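Local structure of L-lysine 6-monooxygenase (Pseudomonas syringae pv. tomato, 5CQF) at residues 34-39 against 84-89; 78-83 against 414-419; 257-262 against 404-409. The protein probably hydroxylates the side-chain amine of L-lysine, as an FAD- and NADP-linked flavoprotein oxidoreductase of siderophore biosynthesis. All coordinates share one frame; numbering follows the deposited sequence.

Interactions 1 and 2 are neighbours, with centres 11 Å apart, and share one continuous loop, 78-88. Asp34 ties both halves of that loop to helix 23-37: besides its bond to Ser85, its OD2 lies 3.1 Å from Arg81 NH2, a salt bridge, and 2.9 Å from Asn82 ND2, a probable hydrogen bond. Both contacts also touch the second subunit. Interaction 3 sits deeper in the chain and meets interaction 2 through packing, with CE of Met415 (a selenomethionine) 3.9 Å from Ser409 O; their centres are 17 Å apart. Interactions 1 and 3 do not touch, their nearest atoms being about 17 Å apart. The series runs from helix 23-37 through the loop and helix 412-428 to helix 255-264.

Interaction 1 of 3, residues 34-39 against 84-89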
ATOM      1  N   ASP A  34     -10.531  -9.283  34.571  1.00 49.91           N
ATOM      2  CA  ASP A  34      -9.738  -8.065  34.819  1.00 50.35           C
ATOM      3  C   ASP A  34     -10.024  -7.525  36.218  1.00 51.99           C
ATOM      4  O   ASP A  34      -9.116  -7.174  36.955  1.00 52.95           O
ATOM      5  CB  ASP A  34     -10.057  -6.957  33.811  1.00 49.40           C
ATOM      6  CG  ASP A  34      -9.380  -7.168  32.442  1.00 51.69           C
ATOM      7  OD1 ASP A  34      -8.625  -8.163  32.263  1.00 52.23           O
ATOM      8  OD2 ASP A  34      -9.624  -6.323  31.537  1.00 49.51           O
ATOM      9  N   ALA A  35     -11.302  -7.464  36.564  1.00 52.81           N
ATOM     10  CA  ALA A  35     -11.740  -6.913  37.836  1.00 58.02           C
ATOM     11  C   ALA A  35     -11.305  -7.774  39.048  1.00 60.77           C
ATOM     12  O   ALA A  35     -10.749  -7.256  40.019  1.00 60.92           O
ATOM     13  CB  ALA A  35     -13.245  -6.722  37.809  1.00 57.92           C
ATOM     14  N   ARG A  36     -11.537  -9.082  38.950  1.00 63.04           N
ATOM     15  CA  ARG A  36     -11.080 -10.067  39.935  1.00 66.24           C
ATOM     16  C   ARG A  36      -9.582  -9.932  40.220  1.00 67.84           C
ATOM     17  O   ARG A  36      -9.157  -9.886  41.385  1.00 67.82           O
ATOM     18  CB  ARG A  36     -11.382 -11.490  39.431  1.00 69.78           C
ATOM     19  CG  ARG A  36     -11.330 -12.593  40.487  1.00 75.28           C
ATOM     20  CD  ARG A  36     -10.868 -13.925  39.902  1.00 77.90           C
ATOM     21  NE  ARG A  36      -9.501 -13.832  39.367  1.00 80.81           N
ATOM     22  CZ  ARG A  36      -8.368 -14.022  40.060  1.00 82.26           C
ATOM     23  NH1 ARG A  36      -8.380 -14.341  41.352  1.00 87.36           N
ATOM     24  NH2 ARG A  36      -7.198 -13.896  39.453  1.00 75.90           N
ATOM     25  N   GLU A  37      -8.783  -9.862  39.158  1.00 67.73           N
ATOM     26  CA  GLU A  37      -7.325  -9.828  39.298  1.00 69.82           C
ATOM     27  C   GLU A  37      -6.839  -8.497  39.870  1.00 69.86           C
ATOM     28  O   GLU A  37      -5.778  -8.426  40.478  1.00 70.73           O
ATOM     29  CB  GLU A  37      -6.631 -10.089  37.959  1.00 68.16           C
ATOM     30  CG  GLU A  37      -5.156 -10.458  38.102  1.00 68.43           C
ATOM     31  CD  GLU A  37      -4.217  -9.558  37.320  1.00 67.50           C
ATOM     32  OE1 GLU A  37      -3.126 -10.037  36.962  1.00 67.21           O
ATOM     33  OE2 GLU A  37      -4.550  -8.383  37.077  1.00 63.64           O
ATOM     34  N   ALA A  38      -7.624  -7.450  39.681  1.00 69.84           N
ATOM     35  CA  ALA A  38      -7.290  -6.146  40.219  1.00 71.65           C
ATOM     36  C   ALA A  38      -7.913  -5.905  41.596  1.00 73.02           C
ATOM     37  O   ALA A  38      -7.766  -4.818  42.150  1.00 74.61           O
ATOM     38  CB  ALA A  38      -7.750  -5.075  39.243  1.00 73.15           C
ATOM     39  N   SER A  39      -8.610  -6.910  42.131  1.00 73.43           N
ATOM     40  CA  SER A  39      -9.307  -6.829  43.432  1.00 74.60           C
ATOM     41  C   SER A  39     -10.510  -5.886  43.462  1.00 78.36           C
ATOM     42  O   SER A  39     -10.962  -5.526  44.539  1.00 83.40           O
ATOM     43  CB  SER A  39      -8.348  -6.456  44.563  1.00 73.19           C
ATOM     44  OG  SER A  39      -7.196  -7.264  44.519  1.00 69.75           O
ATOM     45  N   ARG A  84      -4.710  -2.444  29.718  1.00 37.27           N
ATOM     46  CA  ARG A  84      -3.835  -3.095  30.663  1.00 39.23           C
ATOM     47  C   ARG A  84      -4.258  -4.527  30.943  1.00 39.33           C
ATOM     48  O   ARG A  84      -3.582  -5.247  31.660  1.00 40.79           O
ATOM     49  CB  ARG A  84      -3.823  -2.311  31.969  1.00 41.15           C
ATOM     50  CG  ARG A  84      -3.469  -0.861  31.756  1.00 42.52           C
ATOM     51  CD  ARG A  84      -3.264  -0.191  33.080  1.00 44.93           C
ATOM     52  NE  ARG A  84      -2.014  -0.625  33.717  1.00 45.70           N
ATOM     53  CZ  ARG A  84      -1.666  -0.320  34.972  1.00 47.60           C
ATOM     54  NH1 ARG A  84      -2.453   0.422  35.731  1.00 48.02           N
ATOM     55  NH2 ARG A  84      -0.524  -0.761  35.471  1.00 48.81           N
ATOM     56  N   SER A  85      -5.368  -4.942  30.370  1.00 37.96           N
ATOM     57  CA  SER A  85      -5.835  -6.302  30.534  1.00 37.73           C
ATOM     58  C   SER A  85      -4.756  -7.303  30.166  1.00 37.88           C
ATOM     59  O   SER A  85      -3.982  -7.079  29.247  1.00 36.59           O
ATOM     60  CB  SER A  85      -7.060  -6.518  29.666  1.00 36.64           C
ATOM     61  OG  SER A  85      -7.517  -7.850  29.714  1.00 36.71           O
ATOM     62  N   ARG A  86      -4.720  -8.429  30.865  1.00 38.92           N
ATOM     63  CA  ARG A  86      -3.766  -9.446  30.516  1.00 40.79           C
ATOM     64  C   ARG A  86      -4.171 -10.262  29.287  1.00 39.14           C
ATOM     65  O   ARG A  86      -3.377 -11.074  28.809  1.00 38.79           O
ATOM     66  CB  ARG A  86      -3.431 -10.320  31.726  1.00 44.53           C
ATOM     67  CG  ARG A  86      -4.430 -11.377  32.128  1.00 48.60           C
ATOM     68  CD  ARG A  86      -4.071 -11.853  33.535  1.00 53.66           C
ATOM     69  NE  ARG A  86      -4.924 -12.940  33.998  1.00 57.80           N
ATOM     70  CZ  ARG A  86      -6.102 -12.793  34.607  1.00 59.88           C
ATOM     71  NH1 ARG A  86      -6.633 -11.588  34.828  1.00 61.71           N
ATOM     72  NH2 ARG A  86      -6.776 -13.868  34.973  1.00 61.08           N
ATOM     73  N   PHE A  87      -5.348  -9.966  28.725  1.00 37.84           N
ATOM     74  CA  PHE A  87      -5.869 -10.642  27.526  1.00 36.93           C
ATOM     75  C   PHE A  87      -5.743  -9.857  26.216  1.00 34.48           C
ATOM     76  O   PHE A  87      -6.304 -10.242  25.202  1.00 33.89           O
ATOM     77  CB  PHE A  87      -7.305 -11.027  27.788  1.00 37.64           C
ATOM     78  CG  PHE A  87      -7.500 -11.626  29.151  1.00 40.02           C
ATOM     79  CD1 PHE A  87      -6.946 -12.872  29.454  1.00 42.16           C
ATOM     80  CD2 PHE A  87      -8.183 -10.941  30.133  1.00 40.82           C
ATOM     81  CE1 PHE A  87      -7.101 -13.440  30.711  1.00 43.30           C
ATOM     82  CE2 PHE A  87      -8.345 -11.496  31.387  1.00 42.58           C
ATOM     83  CZ  PHE A  87      -7.801 -12.745  31.678  1.00 43.76           C
ATOM     84  N   SER A  88      -4.954  -8.793  26.233  1.00 34.15           N
ATOM     85  CA  SER A  88      -4.697  -7.999  25.039  1.00 32.82           C
ATOM     86  C   SER A  88      -3.928  -8.782  23.982  1.00 32.63           C
ATOM     87  O   SER A  88      -3.254  -9.739  24.287  1.00 33.10           O
ATOM     88  CB  SER A  88      -3.939  -6.732  25.420  1.00 32.93           C
ATOM     89  OG  SER A  88      -2.603  -7.034  25.777  1.00 34.24           O
ATOM     90  N   PHE A  89      -4.058  -8.375  22.726  1.00 32.18           N
ATOM     91  CA  PHE A  89      -3.373  -9.008  21.633  1.00 31.94           C
ATOM     92  C   PHE A  89      -1.865  -8.797  21.771  1.00 32.73           C
ATOM     93  O   PHE A  89      -1.097  -9.644  21.390  1.00 34.52           O
ATOM     94  CB  PHE A  89      -3.852  -8.398  20.321  1.00 31.90           C
ATOM     95  CG  PHE A  89      -3.448  -9.174  19.099  1.00 31.34           C
ATOM     96  CD1 PHE A  89      -4.161 -10.276  18.709  1.00 31.37           C
ATOM     97  CD2 PHE A  89      -2.370  -8.808  18.362  1.00 32.08           C
ATOM     98  CE1 PHE A  89      -3.808 -11.001  17.608  1.00 30.49           C
ATOM     99  CE2 PHE A  89      -2.009  -9.511  17.226  1.00 32.01           C
ATOM    100  CZ  PHE A  89      -2.745 -10.621  16.854  1.00 31.62           C
TER
HETATM  101  O   HOH W   1      -6.188  -8.940  33.273  1.00 41.59           O
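An ST turn at Ser85 meets the C-terminal part of helix 23-37 through Asp34. Within the turn, Ser85 OG accepts from Phe87 N at 3.2 Å, a nearly straight bond with an N-H...O angle of 166°. The same hydroxyl donates to Asp34 OD1 at 2.8 Å, on the syn lone pair of that oxygen, so the serine is gripped both by its own turn and by the helix. Having OG anti to the backbone N (chi1 176°) lets it serve both partners. A water completes the junction: it donates to Asp34 OD1 at 2.8 Å and accepts from Arg86 N at 2.9 Å and from Arg86 NH1 at 3.1 Å. The second carboxylate oxygen, OD2, is taken by Arg81 and Asn82.

Helix 23-37 follows strand 16-19 of a parallel sheet, and the turn between them has a GxGxxG pattern, consistent with the dinucleotide-binding fold of a flavoprotein. The contact lies at the end of the helix away from that turn, where the chain closes in a Schellman motif at Ser39.

Farther out, Arg86 runs extended from CG to NE. The CZ rim of the Phe87 ring sits against one face of the Arg86 guanidinium, 3.4 Å from its plane, while Arg86 CG lies over the ring face toward its rim. Arg86 NH1 also rests on the aliphatic part of Glu37, 3.5 Å from CB. The carboxylate and guanidinium planes are only 16° apart, yet Glu37 OE1 is 4.4 Å from Arg86 NH1 and well out of the guanidinium plane, so at most a charge attraction is likely, with no N-H aimed at the oxygen. Glu37 OE2 has its salt bridge outside this contact, with Arg84 of the second subunit.

Interaction 2 of 3, residues 78-83 against 414-419; sequences VTPRNP and LMALRA
Pro80 and Arg81 both start out toward helix 412-428, where Ala416 and Leu417 receive them. The proline ring comes up with its CD 3.9 Å from Ala416 CB, while CB of the same ring faces the CD2 branch of Leu417 at 4.1 Å. Leu417 has CG beside its own backbone N, and the branch that reaches over also touches the loop backbone, with CD2 3.8 Å from Pro80 O. The alanine methyl points at the loop and ends 4.0 Å from Val78 N. Having no more than a methyl at this spot lets the backbones close to 5.1 Å between the CA atoms of Val78 and Ala416.

Arg81 takes a different course. A chi1 of 173° sends its aliphatic chain outward, and the chain curves past the carbonyl oxygen of Ala416, CD coming within 3.6 Å of Ala416 O. It then bends at chi3 (58°) and turns the guanidinium back over its own loop: Val78 O lies above one face, offset toward the rim, while Ala416 O is near the plane at the edge without forming a hydrogen bond. NH1 and NH2 both have partners outside the contact; NH2 makes a salt bridge to Asp34 OD2. Val78 O is itself held, accepting from Asn82 N at 2.7 Å, which closes the single helical turn through residues 79-81.

The contact is van der Waals packing, with no hydrogen bond across, of the loop before helix 89-96 against one side of helix 412-428. Other sides of that helix meet different neighbours: Met415 packs on Pro23 and Ala27 of helix 23-37, Leu414 on Ala255 and Pro256 at the start of helix 255-264, and Arg418 NE bonds to Asn397, just past strand 393-396.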
ATOM      1  N   VAL A  78     -10.366  -6.792  24.394  1.00 33.85           N
ATOM      2  CA  VAL A  78     -10.268  -6.083  25.707  1.00 33.61           C
ATOM      3  C   VAL A  78      -9.741  -4.684  25.698  1.00 32.07           C
ATOM      4  O   VAL A  78     -10.164  -3.876  26.506  1.00 32.45           O
ATOM      5  CB  VAL A  78      -9.416  -6.869  26.730  1.00 34.58           C
ATOM      6  CG1 VAL A  78     -10.048  -8.214  26.967  1.00 34.73           C
ATOM      7  CG2 VAL A  78      -7.972  -7.047  26.260  1.00 33.99           C
ATOM      8  N   THR A  79      -8.806  -4.411  24.800  1.00 32.05           N
ATOM      9  CA  THR A  79      -8.013  -3.189  24.812  1.00 32.05           C
ATOM     10  C   THR A  79      -8.857  -1.923  24.719  1.00 34.11           C
ATOM     11  O   THR A  79      -8.529  -0.953  25.374  1.00 35.49           O
ATOM     12  CB  THR A  79      -6.968  -3.240  23.682  1.00 31.64           C
ATOM     13  OG1 THR A  79      -6.005  -4.251  23.958  1.00 30.97           O
ATOM     14  CG2 THR A  79      -6.270  -1.894  23.459  1.00 32.02           C
ATOM     15  N   PRO A  80      -9.933  -1.898  23.884  1.00 35.05           N
ATOM     16  CA  PRO A  80     -10.660  -0.611  23.792  1.00 35.17           C
ATOM     17  C   PRO A  80     -11.345  -0.254  25.080  1.00 34.71           C
ATOM     18  O   PRO A  80     -11.611   0.917  25.325  1.00 38.14           O
ATOM     19  CB  PRO A  80     -11.678  -0.827  22.649  1.00 34.99           C
ATOM     20  CG  PRO A  80     -11.195  -1.999  21.896  1.00 35.37           C
ATOM     21  CD  PRO A  80     -10.421  -2.864  22.887  1.00 34.64           C
ATOM     22  N   ARG A  81     -11.607  -1.268  25.892  1.00 34.57           N
ATOM     23  CA  ARG A  81     -12.164  -1.125  27.245  1.00 35.06           C
ATOM     24  C   ARG A  81     -11.057  -0.967  28.284  1.00 37.75           C
ATOM     25  O   ARG A  81     -11.163  -0.118  29.167  1.00 39.61           O
ATOM     26  CB  ARG A  81     -12.979  -2.366  27.602  1.00 34.80           C
ATOM     27  CG  ARG A  81     -13.453  -2.382  29.043  1.00 36.57           C
ATOM     28  CD  ARG A  81     -14.285  -3.607  29.396  1.00 37.34           C
ATOM     29  NE  ARG A  81     -13.549  -4.840  29.151  1.00 38.63           N
ATOM     30  CZ  ARG A  81     -12.585  -5.332  29.925  1.00 40.17           C
ATOM     31  NH1 ARG A  81     -12.241  -4.739  31.064  1.00 40.31           N
ATOM     32  NH2 ARG A  81     -11.969  -6.453  29.559  1.00 42.18           N
ATOM     33  N   ASN A  82     -10.000  -1.789  28.185  1.00 36.89           N
ATOM     34  CA  ASN A  82      -8.887  -1.754  29.159  1.00 38.24           C
ATOM     35  C   ASN A  82      -7.561  -2.245  28.551  1.00 35.28           C
ATOM     36  O   ASN A  82      -7.332  -3.431  28.475  1.00 35.64           O
ATOM     37  CB  ASN A  82      -9.247  -2.623  30.372  1.00 38.09           C
ATOM     38  CG  ASN A  82      -8.087  -2.819  31.305  1.00 39.59           C
ATOM     39  OD1 ASN A  82      -7.206  -1.979  31.400  1.00 40.50           O
ATOM     40  ND2 ASN A  82      -8.086  -3.933  32.009  1.00 40.83           N
ATOM     41  N   PRO A  83      -6.727  -1.341  28.078  1.00 33.99           N
ATOM     42  CA  PRO A  83      -5.475  -1.750  27.464  1.00 35.09           C
ATOM     43  C   PRO A  83      -4.510  -2.512  28.408  1.00 36.79           C
ATOM     44  O   PRO A  83      -3.617  -3.163  27.928  1.00 37.67           O
ATOM     45  CB  PRO A  83      -4.847  -0.421  27.053  1.00 34.61           C
ATOM     46  CG  PRO A  83      -6.016   0.491  26.858  1.00 34.45           C
ATOM     47  CD  PRO A  83      -6.928   0.112  27.968  1.00 34.90           C
ATOM     48  N   LEU A 414     -16.166  -3.909  19.378  1.00 38.92           N
ATOM     49  CA  LEU A 414     -17.512  -3.583  19.839  1.00 37.02           C
ATOM     50  C   LEU A 414     -17.876  -4.447  21.036  1.00 37.27           C
ATOM     51  O   LEU A 414     -18.459  -3.946  21.991  1.00 35.11           O
ATOM     52  CB  LEU A 414     -18.544  -3.770  18.715  1.00 36.99           C
ATOM     53  CG  LEU A 414     -18.386  -2.760  17.567  1.00 38.17           C
ATOM     54  CD1 LEU A 414     -19.467  -2.971  16.491  1.00 38.79           C
ATOM     55  CD2 LEU A 414     -18.379  -1.304  18.035  1.00 37.18           C
HETATM   56  N   MSE A 415     -17.483  -5.723  20.982  1.00 38.15           N
HETATM   57  CA  MSE A 415     -17.712  -6.655  22.067  1.00 39.71           C
HETATM   58  C   MSE A 415     -17.046  -6.205  23.308  1.00 37.37           C
HETATM   59  O   MSE A 415     -17.606  -6.341  24.395  1.00 35.03           O
HETATM   60  CB  MSE A 415     -17.203  -8.042  21.753  1.00 43.67           C
HETATM   61  CG  MSE A 415     -18.250  -8.695  20.890  1.00 47.44           C
HETATM   62 SE   MSE A 415     -17.325 -10.063  19.862  1.00 65.55          SE
HETATM   63  CE  MSE A 415     -18.997 -10.382  18.842  1.00 61.54           C
ATOM     64  N   ALA A 416     -15.849  -5.658  23.167  1.00 36.89           N
ATOM     65  CA  ALA A 416     -15.105  -5.187  24.336  1.00 36.98           C
ATOM     66  C   ALA A 416     -15.849  -4.091  25.019  1.00 36.62           C
ATOM     67  O   ALA A 416     -15.925  -4.071  26.217  1.00 37.33           O
ATOM     68  CB  ALA A 416     -13.747  -4.698  23.946  1.00 37.28           C
ATOM     69  N   LEU A 417     -16.401  -3.173  24.242  1.00 38.92           N
ATOM     70  CA  LEU A 417     -17.093  -1.986  24.785  1.00 39.10           C
ATOM     71  C   LEU A 417     -18.432  -2.339  25.407  1.00 39.35           C
ATOM     72  O   LEU A 417     -18.762  -1.857  26.491  1.00 38.49           O
ATOM     73  CB  LEU A 417     -17.256  -0.920  23.698  1.00 38.62           C
ATOM     74  CG  LEU A 417     -15.880  -0.353  23.232  1.00 37.63           C
ATOM     75  CD1 LEU A 417     -15.998   0.542  22.021  1.00 37.13           C
ATOM     76  CD2 LEU A 417     -15.232   0.437  24.350  1.00 37.63           C
ATOM     77  N   ARG A 418     -19.163  -3.208  24.732  1.00 38.15           N
ATOM     78  CA  ARG A 418     -20.394  -3.727  25.263  1.00 38.72           C
ATOM     79  C   ARG A 418     -20.160  -4.448  26.566  1.00 39.07           C
ATOM     80  O   ARG A 418     -20.917  -4.253  27.512  1.00 41.06           O
ATOM     81  CB  ARG A 418     -21.075  -4.695  24.287  1.00 39.55           C
ATOM     82  CG  ARG A 418     -21.663  -4.041  23.055  1.00 40.94           C
ATOM     83  CD  ARG A 418     -22.765  -4.885  22.451  1.00 41.75           C
ATOM     84  NE  ARG A 418     -22.310  -6.208  22.029  1.00 40.66           N
ATOM     85  CZ  ARG A 418     -21.792  -6.482  20.838  1.00 42.63           C
ATOM     86  NH1 ARG A 418     -21.601  -5.534  19.945  1.00 45.65           N
ATOM     87  NH2 ARG A 418     -21.427  -7.710  20.537  1.00 45.61           N
ATOM     88  N   ALA A 419     -19.143  -5.298  26.614  1.00 40.15           N
ATOM     89  CA  ALA A 419     -18.808  -6.030  27.834  1.00 41.96           C
ATOM     90  C   ALA A 419     -18.640  -5.092  29.005  1.00 43.21           C
ATOM     91  O   ALA A 419     -19.054  -5.411  30.098  1.00 44.11           O
ATOM     92  CB  ALA A 419     -17.536  -6.850  27.648  1.00 42.66           C
TER

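Interaction 3 of 3, residues 257-262 against 404-409; sequences DHVDYF and HGISDS
His404, Val259 and Phe262 bury the most surface here. The Phe262 ring lies flat against the peptide joining His404 to Gly405: CD2 is 3.4 Å from His404 C, and Gly405 N sits over the centre of the same face. Gly405 CA makes a CH-pi contact, 3.6 Å from the ring centroid and 14° off the normal. A Phe262 chi1 near 180° swings the ring out from the helix onto this peptide. Gly405 has positive phi (79°) as the chain leaves helix 401-404, and with no side chain it leaves the ring room to lie this close.

The contact packs helix 255-264 against the end of helix 401-404 and the loop leading to helix 412-428. In this flavoprotein fold the chain reaches the two sides from strands of two different parallel sheets, 231-235 and 393-396.

Val259 is shared between two neighbours. Its CG1 runs beside His404, 4.1 Å from ND1, with both side chains pointing the same way, while CG2 meets Ile406 CD1 at 3.5 Å, those two side chains crossing at about a right angle. Val259 CA also lies 3.8 Å from His404 O. His404 ND1 is hydrogen-bonded to His263 NE2, and the ring also meets those of His263 and Tyr382.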
ATOM      1  N   ASP A 257     -21.046   5.850  18.094  1.00 38.00           N
ATOM      2  CA  ASP A 257     -21.614   7.168  17.787  1.00 40.47           C
ATOM      3  C   ASP A 257     -22.895   7.071  16.959  1.00 39.66           C
ATOM      4  O   ASP A 257     -23.803   7.896  17.121  1.00 37.73           O
ATOM      5  CB  ASP A 257     -20.640   8.024  17.008  1.00 42.66           C
ATOM      6  CG  ASP A 257     -19.454   8.478  17.838  1.00 45.87           C
ATOM      7  OD1 ASP A 257     -19.421   8.269  19.082  1.00 47.98           O
ATOM      8  OD2 ASP A 257     -18.552   9.071  17.210  1.00 48.00           O
ATOM      9  N   HIS A 258     -22.940   6.079  16.068  1.00 38.65           N
ATOM     10  CA  HIS A 258     -24.110   5.824  15.230  1.00 41.56           C
ATOM     11  C   HIS A 258     -25.203   5.122  16.038  1.00 40.31           C
ATOM     12  O   HIS A 258     -26.370   5.419  15.862  1.00 37.63           O
ATOM     13  CB  HIS A 258     -23.709   5.068  13.956  1.00 42.44           C
ATOM     14  CG  HIS A 258     -22.754   5.860  13.110  1.00 46.87           C
ATOM     15  ND1 HIS A 258     -23.139   6.518  11.958  1.00 48.57           N
ATOM     16  CD2 HIS A 258     -21.448   6.180  13.303  1.00 48.67           C
ATOM     17  CE1 HIS A 258     -22.114   7.200  11.476  1.00 48.36           C
ATOM     18  NE2 HIS A 258     -21.074   7.006  12.269  1.00 50.64           N
ATOM     19  N   VAL A 259     -24.820   4.227  16.943  1.00 40.16           N
ATOM     20  CA  VAL A 259     -25.767   3.633  17.860  1.00 40.06           C
ATOM     21  C   VAL A 259     -26.351   4.771  18.711  1.00 41.41           C
ATOM     22  O   VAL A 259     -27.587   4.816  18.853  1.00 39.37           O
ATOM     23  CB  VAL A 259     -25.130   2.519  18.710  1.00 42.38           C
ATOM     24  CG1 VAL A 259     -26.099   1.983  19.765  1.00 41.67           C
ATOM     25  CG2 VAL A 259     -24.626   1.386  17.815  1.00 42.34           C
ATOM     26  N   ASP A 260     -25.516   5.707  19.215  1.00 40.47           N
ATOM     27  CA  ASP A 260     -26.046   6.880  20.014  1.00 41.52           C
ATOM     28  C   ASP A 260     -27.092   7.648  19.223  1.00 41.53           C
ATOM     29  O   ASP A 260     -28.183   7.917  19.706  1.00 42.47           O
ATOM     30  CB  ASP A 260     -24.977   7.917  20.393  1.00 42.65           C
ATOM     31  CG  ASP A 260     -23.970   7.414  21.450  1.00 46.27           C
ATOM     32  OD1 ASP A 260     -24.137   6.311  21.995  1.00 47.27           O
ATOM     33  OD2 ASP A 260     -22.996   8.147  21.746  1.00 49.85           O
ATOM     34  N   TYR A 261     -26.738   8.040  18.005  1.00 40.21           N
ATOM     35  CA  TYR A 261     -27.631   8.844  17.208  1.00 39.67           C
ATOM     36  C   TYR A 261     -28.951   8.090  17.049  1.00 40.92           C
ATOM     37  O   TYR A 261     -29.999   8.680  17.283  1.00 42.85           O
ATOM     38  CB  TYR A 261     -27.020   9.198  15.850  1.00 38.05           C
ATOM     39  CG  TYR A 261     -27.978   9.925  14.925  1.00 38.30           C
ATOM     40  CD1 TYR A 261     -28.242  11.292  15.082  1.00 37.10           C
ATOM     41  CD2 TYR A 261     -28.597   9.250  13.876  1.00 38.46           C
ATOM     42  CE1 TYR A 261     -29.109  11.960  14.235  1.00 37.54           C
ATOM     43  CE2 TYR A 261     -29.489   9.900  13.013  1.00 39.60           C
ATOM     44  CZ  TYR A 261     -29.748  11.250  13.188  1.00 39.41           C
ATOM     45  OH  TYR A 261     -30.631  11.858  12.305  1.00 36.28           O
ATOM     46  N   PHE A 262     -28.901   6.797  16.701  1.00 38.76           N
ATOM     47  CA  PHE A 262     -30.116   5.997  16.528  1.00 39.06           C
ATOM     48  C   PHE A 262     -30.984   5.970  17.791  1.00 39.41           C
ATOM     49  O   PHE A 262     -32.175   6.138  17.699  1.00 40.28           O
ATOM     50  CB  PHE A 262     -29.794   4.582  16.097  1.00 38.52           C
ATOM     51  CG  PHE A 262     -30.990   3.769  15.761  1.00 39.28           C
ATOM     52  CD1 PHE A 262     -31.566   3.853  14.509  1.00 41.11           C
ATOM     53  CD2 PHE A 262     -31.546   2.919  16.692  1.00 41.35           C
ATOM     54  CE1 PHE A 262     -32.675   3.099  14.190  1.00 42.51           C
ATOM     55  CE2 PHE A 262     -32.648   2.152  16.391  1.00 42.06           C
ATOM     56  CZ  PHE A 262     -33.206   2.226  15.131  1.00 43.79           C
ATOM     57  N   HIS A 404     -30.812  -0.960  17.297  1.00 39.98           N
ATOM     58  CA  HIS A 404     -29.624  -0.110  17.387  1.00 39.13           C
ATOM     59  C   HIS A 404     -29.207   0.565  16.092  1.00 40.20           C
ATOM     60  O   HIS A 404     -28.232   1.293  16.082  1.00 39.48           O
ATOM     61  CB  HIS A 404     -28.455  -0.910  17.955  1.00 38.69           C
ATOM     62  CG  HIS A 404     -28.784  -1.614  19.228  1.00 39.27           C
ATOM     63  ND1 HIS A 404     -28.902  -0.955  20.427  1.00 40.64           N
ATOM     64  CD2 HIS A 404     -29.036  -2.917  19.493  1.00 41.56           C
ATOM     65  CE1 HIS A 404     -29.222  -1.814  21.381  1.00 41.40           C
ATOM     66  NE2 HIS A 404     -29.291  -3.019  20.846  1.00 40.63           N
ATOM     67  N   GLY A 405     -29.939   0.343  15.003  1.00 41.27           N
ATOM     68  CA  GLY A 405     -29.608   0.979  13.736  1.00 43.55           C
ATOM     69  C   GLY A 405     -28.458   0.360  12.953  1.00 44.73           C
ATOM     70  O   GLY A 405     -28.160   0.802  11.838  1.00 43.64           O
ATOM     71  N   ILE A 406     -27.838  -0.678  13.510  1.00 46.93           N
ATOM     72  CA  ILE A 406     -26.725  -1.369  12.859  1.00 50.57           C
ATOM     73  C   ILE A 406     -26.879  -2.890  12.903  1.00 49.27           C
ATOM     74  O   ILE A 406     -27.302  -3.479  13.899  1.00 46.68           O
ATOM     75  CB  ILE A 406     -25.381  -1.030  13.515  1.00 53.59           C
ATOM     76  CG1 ILE A 406     -25.111   0.470  13.457  1.00 59.62           C
ATOM     77  CG2 ILE A 406     -24.251  -1.751  12.802  1.00 54.97           C
ATOM     78  CD1 ILE A 406     -23.976   0.896  14.384  1.00 62.15           C
ATOM     79  N   SER A 407     -26.486  -3.504  11.800  1.00 52.53           N
ATOM     80  CA  SER A 407     -26.489  -4.951  11.626  1.00 55.64           C
ATOM     81  C   SER A 407     -25.528  -5.588  12.640  1.00 51.84           C
ATOM     82  O   SER A 407     -24.574  -4.945  13.072  1.00 48.66           O
ATOM     83  CB  SER A 407     -26.109  -5.255  10.165  1.00 60.28           C
ATOM     84  OG  SER A 407     -25.702  -6.585   9.996  1.00 71.32           O
ATOM     85  N   ASP A 408     -25.805  -6.814  13.068  1.00 50.84           N
ATOM     86  CA  ASP A 408     -24.946  -7.435  14.072  1.00 52.17           C
ATOM     87  C   ASP A 408     -23.612  -7.813  13.445  1.00 50.32           C
ATOM     88  O   ASP A 408     -23.569  -8.274  12.320  1.00 50.60           O
ATOM     89  CB  ASP A 408     -25.584  -8.658  14.740  1.00 53.06           C
ATOM     90  CG  ASP A 408     -24.885  -9.023  16.070  1.00 55.38           C
ATOM     91  OD1 ASP A 408     -24.122  -8.182  16.613  1.00 53.30           O
ATOM     92  OD2 ASP A 408     -25.093 -10.145  16.580  1.00 57.55           O
ATOM     93  N   SER A 409     -22.527  -7.590  14.175  1.00 50.51           N
ATOM     94  CA  SER A 409     -21.166  -7.729  13.631  1.00 50.56           C
ATOM     95  C   SER A 409     -20.438  -8.646  14.574  1.00 49.23           C
ATOM     96  O   SER A 409     -20.737  -8.669  15.762  1.00 46.61           O
ATOM     97  CB  SER A 409     -20.469  -6.365  13.623  1.00 51.06           C
ATOM     98  OG  SER A 409     -19.436  -6.291  12.670  1.00 56.63           O
TER